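Local structure of CIR protein (Plasmodium chabaudi chabaudi, 6ZYV) at residues L93-I98 with H108-F113; N112-H117 with N135-V140; K151-K156 with K209-I214. The protein is of unknown function, belonging to the Plasmodium-interspersed repeat (PIR) family of probably membrane-inserted proteins linked to the infected red blood cell. The protein carries 5 engineered substitutions. All blocks are in the same frame, centred on the assembly; numbering follows the deposited sequence.

How the contacts relate
Of the contacting helices, helix 81-101 comes first and meets helix 110-118 in contact 1, which closes a short connection of nine residues. Contact 2 starts on the segment where contact 1 ends, sharing Asn112 and Phe113, and closes a longer segment holding helix 122-127 by bringing helix 110-118 against helix 134-149. Contact 3 follows both in series and spans 52 mostly helical residues, from the start of helix 154-174 to the junction of helices 206-211 and 213-226. None nests in another. Contact 1 touches both others: Leu95 packs on Tyr114, while Leu93 and Ser96 pack on Ile154 and Leu93 also meets Ile214. Contacts 2 and 3 stay about 8 Å apart at their nearest atoms.

Contact 1. Residues L93-I98 with H108-F113; sequences LWLSYI and HTLKNF
Leu95 turns a different methyl to each of its two main partners in 108-113. Its CD2 lies 3.6 Å from Leu110 CD1, while its CD1 reaches Phe113 CE1 at 4.0 Å. The two leucine side chains approach each other at a slant. Leu110 CD1 is also 3.8 Å from Leu95 CG and lies against the CG-CD2 branch of that leucine. Both CB atoms point toward the other segment, and in both residues CG is anti to the backbone N, beside the carbonyl carbon (chi1 -175° for Leu95, 170° for Leu110). Leu110 is shared in the same manner: its second methyl, CD2, approaches Ser96 OG at 3.7 Å. That hydroxyl is not left without a partner in this apolar setting, because it hydrogen-bonds to Ile92 O one turn back in its own helix. Leu95 CD1 comes upon the Phe113 ring obliquely.

All four side chains are buried, and no hydrogen bond links the segments. Ile59 of helix 55-71 touches both Leu95 and Phe113, and Met147 of helix 134-149 touches Ser96 and Leu110. The backbones come close, with Ser96 CA and Leu110 CA 6.8 Å apart. The contact packs the consecutive helices 81-101 and 110-118 together across their short connection, a helix-loop-helix arrangement in the all-helical PIR ectodomain.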
loop_
_atom_site.group_PDB
_atom_site.type_symbol
_atom_site.label_atom_id
_atom_site.label_comp_id
_atom_site.label_asym_id
_atom_site.label_seq_id
_atom_site.Cartn_x
_atom_site.Cartn_y
_atom_site.Cartn_z
ATOM N N LEU A 93 4.303 -2.268 -1.433
ATOM C CA LEU A 93 4.400 -2.222 0.025
ATOM C C LEU A 93 3.342 -3.170 0.596
ATOM O O LEU A 93 3.646 -3.950 1.493
ATOM C CB LEU A 93 4.171 -0.781 0.547
ATOM C CG LEU A 93 4.161 -0.622 2.067
ATOM C CD1 LEU A 93 5.528 -1.045 2.666
ATOM C CD2 LEU A 93 3.767 0.833 2.473
ATOM N N TRP A 94 2.106 -3.141 0.045
ATOM C CA TRP A 94 1.035 -4.034 0.478
ATOM C C TRP A 94 1.430 -5.479 0.181
ATOM O O TRP A 94 1.245 -6.354 1.029
ATOM C CB TRP A 94 -0.293 -3.684 -0.225
ATOM C CG TRP A 94 -1.395 -4.674 0.041
ATOM C CD1 TRP A 94 -2.175 -4.758 1.164
ATOM C CD2 TRP A 94 -1.789 -5.776 -0.810
ATOM N NE1 TRP A 94 -3.064 -5.802 1.032
ATOM C CE2 TRP A 94 -2.850 -6.436 -0.175
ATOM C CE3 TRP A 94 -1.389 -6.228 -2.085
ATOM C CZ2 TRP A 94 -3.501 -7.547 -0.763
ATOM C CZ3 TRP A 94 -2.008 -7.338 -2.642
ATOM C CH2 TRP A 94 -3.048 -7.989 -1.982
ATOM N N LEU A 95 1.994 -5.730 -1.013
ATOM C CA LEU A 95 2.422 -7.051 -1.420
ATOM C C LEU A 95 3.493 -7.598 -0.469
ATOM O O LEU A 95 3.424 -8.769 -0.091
ATOM C CB LEU A 95 2.894 -7.027 -2.880
ATOM C CG LEU A 95 3.259 -8.392 -3.479
ATOM C CD1 LEU A 95 2.101 -9.377 -3.381
ATOM C CD2 LEU A 95 3.754 -8.236 -4.925
ATOM N N SER A 96 4.438 -6.742 -0.028
ATOM C CA SER A 96 5.487 -7.123 0.929
ATOM C C SER A 96 4.875 -7.522 2.254
ATOM O O SER A 96 5.295 -8.504 2.852
ATOM C CB SER A 96 6.460 -5.971 1.151
ATOM O OG SER A 96 7.009 -5.614 -0.099
ATOM N N TYR A 97 3.872 -6.768 2.710
ATOM C CA TYR A 97 3.147 -7.059 3.934
ATOM C C TYR A 97 2.473 -8.447 3.822
ATOM O O TYR A 97 2.597 -9.247 4.739
ATOM C CB TYR A 97 2.146 -5.920 4.260
ATOM C CG TYR A 97 0.909 -6.378 4.993
ATOM C CD1 TYR A 97 0.948 -6.657 6.351
ATOM C CD2 TYR A 97 -0.289 -6.586 4.317
ATOM C CE1 TYR A 97 -0.176 -7.121 7.022
ATOM C CE2 TYR A 97 -1.408 -7.088 4.965
ATOM C CZ TYR A 97 -1.357 -7.340 6.324
ATOM O OH TYR A 97 -2.474 -7.819 6.987
ATOM N N ILE A 98 1.769 -8.725 2.713
ATOM C CA ILE A 98 1.084 -10.003 2.494
ATOM C C ILE A 98 2.068 -11.170 2.490
ATOM O O ILE A 98 1.848 -12.161 3.186
ATOM C CB ILE A 98 0.267 -9.962 1.166
ATOM C CG1 ILE A 98 -0.878 -8.952 1.274
ATOM C CG2 ILE A 98 -0.238 -11.380 0.744
ATOM C CD1 ILE A 98 -1.895 -9.281 2.321
ATOM N N HIS A 108 12.039 -11.718 0.983
ATOM C CA HIS A 108 13.057 -12.519 0.305
ATOM C C HIS A 108 12.510 -13.311 -0.897
ATOM O O HIS A 108 13.293 -13.680 -1.760
ATOM C CB HIS A 108 13.751 -13.459 1.299
ATOM C CG HIS A 108 12.822 -14.479 1.885
ATOM N ND1 HIS A 108 11.800 -14.112 2.740
ATOM C CD2 HIS A 108 12.787 -15.819 1.711
ATOM C CE1 HIS A 108 11.173 -15.235 3.050
ATOM N NE2 HIS A 108 11.732 -16.286 2.461
ATOM N N THR A 109 11.191 -13.560 -0.969
ATOM C CA THR A 109 10.563 -14.230 -2.104
ATOM C C THR A 109 9.739 -13.273 -2.980
ATOM O O THR A 109 9.082 -13.743 -3.884
ATOM C CB THR A 109 9.658 -15.406 -1.659
ATOM O OG1 THR A 109 8.466 -14.915 -1.039
ATOM C CG2 THR A 109 10.356 -16.380 -0.748
ATOM N N LEU A 110 9.708 -11.960 -2.673
ATOM C CA LEU A 110 8.943 -10.969 -3.415
ATOM C C LEU A 110 9.289 -10.912 -4.911
ATOM O O LEU A 110 8.372 -10.960 -5.734
ATOM C CB LEU A 110 9.107 -9.591 -2.747
ATOM C CG LEU A 110 8.579 -8.368 -3.496
ATOM C CD1 LEU A 110 7.078 -8.417 -3.609
ATOM C CD2 LEU A 110 9.001 -7.103 -2.798
ATOM N N LYS A 111 10.595 -10.804 -5.272
ATOM C CA LYS A 111 10.997 -10.741 -6.681
ATOM C C LYS A 111 10.522 -11.988 -7.443
ATOM O O LYS A 111 9.921 -11.871 -8.505
ATOM C CB LYS A 111 12.518 -10.548 -6.817
ATOM C CG LYS A 111 12.979 -10.249 -8.255
ATOM C CD LYS A 111 14.360 -9.563 -8.294
ATOM C CE LYS A 111 14.723 -9.155 -9.714
ATOM N NZ LYS A 111 16.096 -8.584 -9.816
ATOM N N ASN A 112 10.713 -13.158 -6.837
ATOM C CA ASN A 112 10.288 -14.437 -7.383
ATOM C C ASN A 112 8.753 -14.516 -7.526
ATOM O O ASN A 112 8.266 -14.922 -8.575
ATOM C CB ASN A 112 10.834 -15.580 -6.520
ATOM C CG ASN A 112 10.449 -16.948 -7.011
ATOM O OD1 ASN A 112 9.503 -17.568 -6.497
ATOM N ND2 ASN A 112 11.138 -17.431 -8.046
ATOM N N PHE A 113 8.002 -14.117 -6.494
ATOM C CA PHE A 113 6.542 -14.082 -6.534
ATOM C C PHE A 113 6.045 -13.152 -7.657
ATOM O O PHE A 113 5.101 -13.503 -8.342
ATOM C CB PHE A 113 5.952 -13.636 -5.165
ATOM C CG PHE A 113 4.443 -13.709 -5.105
ATOM C CD1 PHE A 113 3.663 -12.650 -5.535
ATOM C CD2 PHE A 113 3.807 -14.845 -4.635
ATOM C CE1 PHE A 113 2.283 -12.745 -5.540
ATOM C CE2 PHE A 113 2.426 -14.931 -4.622
ATOM C CZ PHE A 113 1.672 -13.896 -5.099
#

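Contact 2. Residues N112-H117 with N135-V140; sequences NFYTNH and NYKGIV
Val140 places one methyl over a face of the Tyr114 ring, and this CH-pi contact carries most of the meeting between 112-117 and 135-140. Val140 CG1 stands 3.7 Å from the ring centroid and 23° off the ring normal. It is displaced toward the hydroxyl end, where it comes within 3.4 Å of Tyr114 CZ. The other methyl extends the contact past the rim of the ring, with Val140 CG2 3.5 Å from Tyr114 OH. Both valine methyls thus lie on one face of the phenol, CG1 over the ring near CZ and CE1, CG2 above the hydroxyl oxygen.

The tyrosine conformation explains its reach. With chi1 at -153°, CG lies roughly anti to the backbone N but is swung noticeably from the ideal. The ring then spans the gap between segments whose nearest CA atoms, those of Tyr114 and Val140, are 9.3 Å apart. Its hydroxyl is held by a hydrogen bond with Tyr124 OH, which helps fix where the far end of the ring sits, and Phe63 meets the ring at nearly a right angle.

Lys137 comes from the same helix as Val140. A bend at its second torsion (chi2 55°) precedes an otherwise extended chain, and the tip comes obliquely to the ring, with NZ 4.2 Å from Tyr114 CD1. Its charge is engaged by a salt bridge to Glu119. Ile92 of helix 81-101 touches Val140 as well. The valine methyl on the tyrosine face is a CH-pi contact within the packing of helices 110-118 and 134-149 in the all-helical PIR ectodomain.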
loop_
_atom_site.group_PDB
_atom_site.type_symbol
_atom_site.label_atom_id
_atom_site.label_comp_id
_atom_site.label_asym_id
_atom_site.label_seq_id
_atom_site.Cartn_x
_atom_site.Cartn_y
_atom_site.Cartn_z
ATOM N N ASN A 112 10.713 -13.158 -6.837
ATOM C CA ASN A 112 10.288 -14.437 -7.383
ATOM C C ASN A 112 8.753 -14.516 -7.526
ATOM O O ASN A 112 8.266 -14.922 -8.575
ATOM C CB ASN A 112 10.834 -15.580 -6.520
ATOM C CG ASN A 112 10.449 -16.948 -7.011
ATOM O OD1 ASN A 112 9.503 -17.568 -6.497
ATOM N ND2 ASN A 112 11.138 -17.431 -8.046
ATOM N N PHE A 113 8.002 -14.117 -6.494
ATOM C CA PHE A 113 6.542 -14.082 -6.534
ATOM C C PHE A 113 6.045 -13.152 -7.657
ATOM O O PHE A 113 5.101 -13.503 -8.342
ATOM C CB PHE A 113 5.952 -13.636 -5.165
ATOM C CG PHE A 113 4.443 -13.709 -5.105
ATOM C CD1 PHE A 113 3.663 -12.650 -5.535
ATOM C CD2 PHE A 113 3.807 -14.845 -4.635
ATOM C CE1 PHE A 113 2.283 -12.745 -5.540
ATOM C CE2 PHE A 113 2.426 -14.931 -4.622
ATOM C CZ PHE A 113 1.672 -13.896 -5.099
ATOM N N TYR A 114 6.649 -11.971 -7.832
ATOM C CA TYR A 114 6.224 -11.033 -8.873
ATOM C C TYR A 114 6.368 -11.646 -10.265
ATOM O O TYR A 114 5.426 -11.606 -11.052
ATOM C CB TYR A 114 7.026 -9.716 -8.807
ATOM C CG TYR A 114 6.258 -8.524 -9.347
ATOM C CD1 TYR A 114 6.236 -8.240 -10.705
ATOM C CD2 TYR A 114 5.556 -7.683 -8.499
ATOM C CE1 TYR A 114 5.535 -7.151 -11.202
ATOM C CE2 TYR A 114 4.862 -6.585 -8.984
ATOM C CZ TYR A 114 4.826 -6.335 -10.338
ATOM O OH TYR A 114 4.125 -5.235 -10.792
ATOM N N THR A 115 7.542 -12.213 -10.569
ATOM C CA THR A 115 7.799 -12.813 -11.873
ATOM C C THR A 115 6.956 -14.073 -12.107
ATOM O O THR A 115 6.421 -14.257 -13.198
ATOM C CB THR A 115 9.309 -13.148 -11.992
ATOM O OG1 THR A 115 10.123 -11.967 -11.932
ATOM C CG2 THR A 115 9.647 -13.983 -13.209
ATOM N N ASN A 116 6.840 -14.939 -11.097
ATOM C CA ASN A 116 6.128 -16.203 -11.262
ATOM C C ASN A 116 4.622 -16.174 -11.023
ATOM O O ASN A 116 3.968 -17.146 -11.386
ATOM C CB ASN A 116 6.739 -17.290 -10.392
ATOM C CG ASN A 116 8.150 -17.645 -10.777
ATOM O OD1 ASN A 116 9.024 -17.798 -9.925
ATOM N ND2 ASN A 116 8.409 -17.774 -12.074
ATOM N N HIS A 117 4.070 -15.133 -10.388
ATOM C CA HIS A 117 2.636 -15.092 -10.106
ATOM C C HIS A 117 1.935 -13.840 -10.561
ATOM O O HIS A 117 0.722 -13.890 -10.760
ATOM C CB HIS A 117 2.343 -15.335 -8.633
ATOM C CG HIS A 117 2.783 -16.677 -8.158
ATOM N ND1 HIS A 117 2.068 -17.834 -8.456
ATOM C CD2 HIS A 117 3.889 -17.017 -7.463
ATOM C CE1 HIS A 117 2.760 -18.829 -7.920
ATOM N NE2 HIS A 117 3.856 -18.385 -7.298
ATOM N N ASN A 135 9.884 1.255 -18.895
ATOM C CA ASN A 135 9.992 2.265 -17.838
ATOM C C ASN A 135 9.244 1.804 -16.571
ATOM O O ASN A 135 9.704 2.054 -15.463
ATOM C CB ASN A 135 9.449 3.608 -18.313
ATOM C CG ASN A 135 10.522 4.619 -18.660
ATOM O OD1 ASN A 135 10.404 5.811 -18.347
ATOM N ND2 ASN A 135 11.592 4.182 -19.321
ATOM N N TYR A 136 8.112 1.106 -16.747
ATOM C CA TYR A 136 7.313 0.620 -15.641
ATOM C C TYR A 136 7.984 -0.536 -14.933
ATOM O O TYR A 136 7.963 -0.607 -13.707
ATOM C CB TYR A 136 5.902 0.210 -16.094
ATOM C CG TYR A 136 4.981 0.038 -14.903
ATOM C CD1 TYR A 136 4.581 1.130 -14.147
ATOM C CD2 TYR A 136 4.595 -1.228 -14.470
ATOM C CE1 TYR A 136 3.766 0.979 -13.035
ATOM C CE2 TYR A 136 3.761 -1.393 -13.372
ATOM C CZ TYR A 136 3.361 -0.285 -12.648
ATOM O OH TYR A 136 2.561 -0.420 -11.546
ATOM N N LYS A 137 8.598 -1.437 -15.709
ATOM C CA LYS A 137 9.322 -2.568 -15.143
ATOM C C LYS A 137 10.489 -2.062 -14.244
ATOM O O LYS A 137 10.689 -2.603 -13.169
ATOM C CB LYS A 137 9.827 -3.513 -16.254
ATOM C CG LYS A 137 10.520 -4.775 -15.731
ATOM C CD LYS A 137 9.660 -5.590 -14.743
ATOM C CE LYS A 137 10.461 -6.680 -14.055
ATOM N NZ LYS A 137 9.698 -7.336 -12.959
ATOM N N GLY A 138 11.130 -0.968 -14.640
ATOM C CA GLY A 138 12.197 -0.350 -13.870
ATOM C C GLY A 138 11.682 0.188 -12.554
ATOM O O GLY A 138 12.350 0.045 -11.534
ATOM N N ILE A 139 10.491 0.804 -12.567
ATOM C CA ILE A 139 9.823 1.315 -11.371
ATOM C C ILE A 139 9.527 0.141 -10.427
ATOM O O ILE A 139 9.857 0.212 -9.252
ATOM C CB ILE A 139 8.527 2.088 -11.757
ATOM C CG1 ILE A 139 8.869 3.427 -12.435
ATOM C CG2 ILE A 139 7.620 2.309 -10.542
ATOM C CD1 ILE A 139 7.627 4.219 -12.965
ATOM N N VAL A 140 8.904 -0.932 -10.945
ATOM C CA VAL A 140 8.572 -2.114 -10.160
ATOM C C VAL A 140 9.824 -2.741 -9.543
ATOM O O VAL A 140 9.830 -3.050 -8.338
ATOM C CB VAL A 140 7.795 -3.143 -11.007
ATOM C CG1 VAL A 140 7.688 -4.482 -10.286
ATOM C CG2 VAL A 140 6.431 -2.612 -11.364
#

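Contact 3. Residues K151-K156 with K209-I214; sequences KAIIPK and KQILPI. Engineered in segment 151-156: Ala152 (natural residue Ser).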
loop_
_atom_site.group_PDB
_atom_site.type_symbol
_atom_site.label_atom_id
_atom_site.label_comp_id
_atom_site.label_asym_id
_atom_site.label_seq_id
_atom_site.Cartn_x
_atom_site.Cartn_y
_atom_site.Cartn_z
ATOM N N LYS A 151 14.043 -4.654 4.329
ATOM C CA LYS A 151 13.274 -5.835 4.749
ATOM C C LYS A 151 13.103 -5.963 6.262
ATOM O O LYS A 151 11.999 -6.292 6.700
ATOM C CB LYS A 151 13.796 -7.138 4.134
ATOM C CG LYS A 151 15.226 -7.520 4.472
ATOM C CD LYS A 151 15.541 -8.893 3.890
ATOM C CE LYS A 151 17.015 -9.174 3.819
ATOM N NZ LYS A 151 17.616 -8.592 2.588
ATOM N N ALA A 152 14.142 -5.640 7.053
ATOM C CA ALA A 152 14.042 -5.693 8.509
ATOM C C ALA A 152 13.002 -4.726 9.116
ATOM O O ALA A 152 12.394 -5.083 10.117
ATOM C CB ALA A 152 15.403 -5.465 9.145
ATOM N N ILE A 153 12.757 -3.546 8.504
ATOM C CA ILE A 153 11.788 -2.605 9.042
ATOM C C ILE A 153 10.456 -2.582 8.296
ATOM O O ILE A 153 9.507 -2.014 8.827
ATOM C CB ILE A 153 12.338 -1.155 9.201
ATOM C CG1 ILE A 153 13.114 -0.660 7.982
ATOM C CG2 ILE A 153 13.232 -1.008 10.417
ATOM C CD1 ILE A 153 12.403 0.272 7.167
ATOM N N ILE A 154 10.368 -3.132 7.079
ATOM C CA ILE A 154 9.124 -3.048 6.293
ATOM C C ILE A 154 7.848 -3.506 7.080
ATOM O O ILE A 154 6.887 -2.731 7.075
ATOM C CB ILE A 154 9.246 -3.720 4.895
ATOM C CG1 ILE A 154 10.127 -2.848 3.968
ATOM C CG2 ILE A 154 7.869 -3.951 4.245
ATOM C CD1 ILE A 154 9.618 -1.388 3.780
ATOM N N PRO A 155 7.788 -4.666 7.781
ATOM C CA PRO A 155 6.553 -5.009 8.531
ATOM C C PRO A 155 6.133 -3.972 9.584
ATOM O O PRO A 155 4.966 -3.641 9.664
ATOM C CB PRO A 155 6.889 -6.361 9.164
ATOM C CG PRO A 155 7.930 -6.937 8.284
ATOM C CD PRO A 155 8.780 -5.756 7.888
ATOM N N LYS A 156 7.079 -3.426 10.349
ATOM C CA LYS A 156 6.791 -2.393 11.351
ATOM C C LYS A 156 6.464 -1.046 10.692
ATOM O O LYS A 156 5.611 -0.313 11.183
ATOM C CB LYS A 156 7.952 -2.257 12.353
ATOM C CG LYS A 156 8.069 -3.480 13.240
ATOM C CD LYS A 156 9.337 -3.489 14.121
ATOM C CE LYS A 156 9.621 -4.873 14.694
ATOM N NZ LYS A 156 10.824 -4.912 15.594
ATOM N N LYS A 209 15.008 6.915 2.867
ATOM C CA LYS A 209 14.573 8.167 2.224
ATOM C C LYS A 209 13.580 7.949 1.087
ATOM O O LYS A 209 12.778 8.847 0.779
ATOM C CB LYS A 209 15.777 9.010 1.713
ATOM C CG LYS A 209 16.618 9.793 2.768
ATOM C CD LYS A 209 18.153 9.774 2.368
ATOM C CE LYS A 209 18.883 11.060 1.998
ATOM N NZ LYS A 209 20.328 10.836 1.654
ATOM N N GLN A 210 13.628 6.767 0.443
ATOM C CA GLN A 210 12.722 6.458 -0.651
ATOM C C GLN A 210 11.399 5.866 -0.196
ATOM O O GLN A 210 10.454 5.874 -0.986
ATOM C CB GLN A 210 13.382 5.563 -1.694
ATOM C CG GLN A 210 14.465 6.249 -2.493
ATOM C CD GLN A 210 14.586 5.666 -3.884
ATOM O OE1 GLN A 210 15.614 5.093 -4.246
ATOM N NE2 GLN A 210 13.533 5.790 -4.696
ATOM N N ILE A 211 11.307 5.317 1.031
ATOM C CA ILE A 211 9.993 4.828 1.525
ATOM C C ILE A 211 9.316 5.881 2.430
ATOM O O ILE A 211 8.100 5.958 2.467
ATOM C CB ILE A 211 10.043 3.427 2.172
ATOM C CG1 ILE A 211 10.896 3.433 3.451
ATOM C CG2 ILE A 211 10.596 2.454 1.166
ATOM C CD1 ILE A 211 10.827 2.145 4.249
ATOM N N LEU A 212 10.118 6.717 3.116
ATOM C CA LEU A 212 9.634 7.808 3.945
ATOM C C LEU A 212 8.533 8.698 3.273
ATOM O O LEU A 212 7.552 8.971 3.957
ATOM C CB LEU A 212 10.817 8.653 4.435
ATOM C CG LEU A 212 10.502 9.862 5.310
ATOM C CD1 LEU A 212 9.672 9.470 6.522
ATOM C CD2 LEU A 212 11.797 10.551 5.750
ATOM N N PRO A 213 8.605 9.108 1.974
ATOM C CA PRO A 213 7.519 9.937 1.395
ATOM C C PRO A 213 6.090 9.405 1.544
ATOM O O PRO A 213 5.165 10.199 1.560
ATOM C CB PRO A 213 7.910 10.066 -0.077
ATOM C CG PRO A 213 9.399 9.986 -0.041
ATOM C CD PRO A 213 9.692 8.925 0.995
ATOM N N ILE A 214 5.898 8.099 1.686
ATOM C CA ILE A 214 4.574 7.513 1.921
ATOM C C ILE A 214 3.954 8.123 3.217
ATOM O O ILE A 214 2.791 8.551 3.226
ATOM C CB ILE A 214 4.729 5.968 2.076
ATOM C CG1 ILE A 214 5.145 5.286 0.757
ATOM C CG2 ILE A 214 3.483 5.335 2.679
ATOM C CD1 ILE A 214 5.746 3.876 0.959
#
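Ile211 reaches across with a single methyl that meets two isoleucines of 151-156 at once. These apolar contacts make up the whole meeting: Ile211 CD1 lies 3.8 Å from Ile153 CD1 and equally far from Ile154 CD1. The two methyls it meets are 4.7 Å apart, from Ile153 CD1 to Ile154 CD1, so the third methyl sits against both. In Ile211, CG1 lies between the backbone N and the carbonyl carbon (chi1 65°), and the extended second torsion (chi2 172°) carries CD1 on from there. Ile154 instead folds its CD1 round at the second torsion (chi2 -57°).

Each segment has a proline close to a helix start: Pro155 in the first turn of helix 154-174 and Pro213 near the start of helix 213-226. Proline suits such places, since backbone N atoms there need no helical partner. Within the all-helical ectodomain the contact joins the entry of helix 154-174 to the junction between helices 206-211 and 213-226.

Polar bonding between the segments is absent. Within 209-214 one backbone hydrogen bond, Ile214 N to Ile211 O at 3.2 Å, closes the turn at the helix junction. Met147 of helix 134-149 packs on both Ile154 and Ile211, and Phe195 of helix 181-198 touches Ile153.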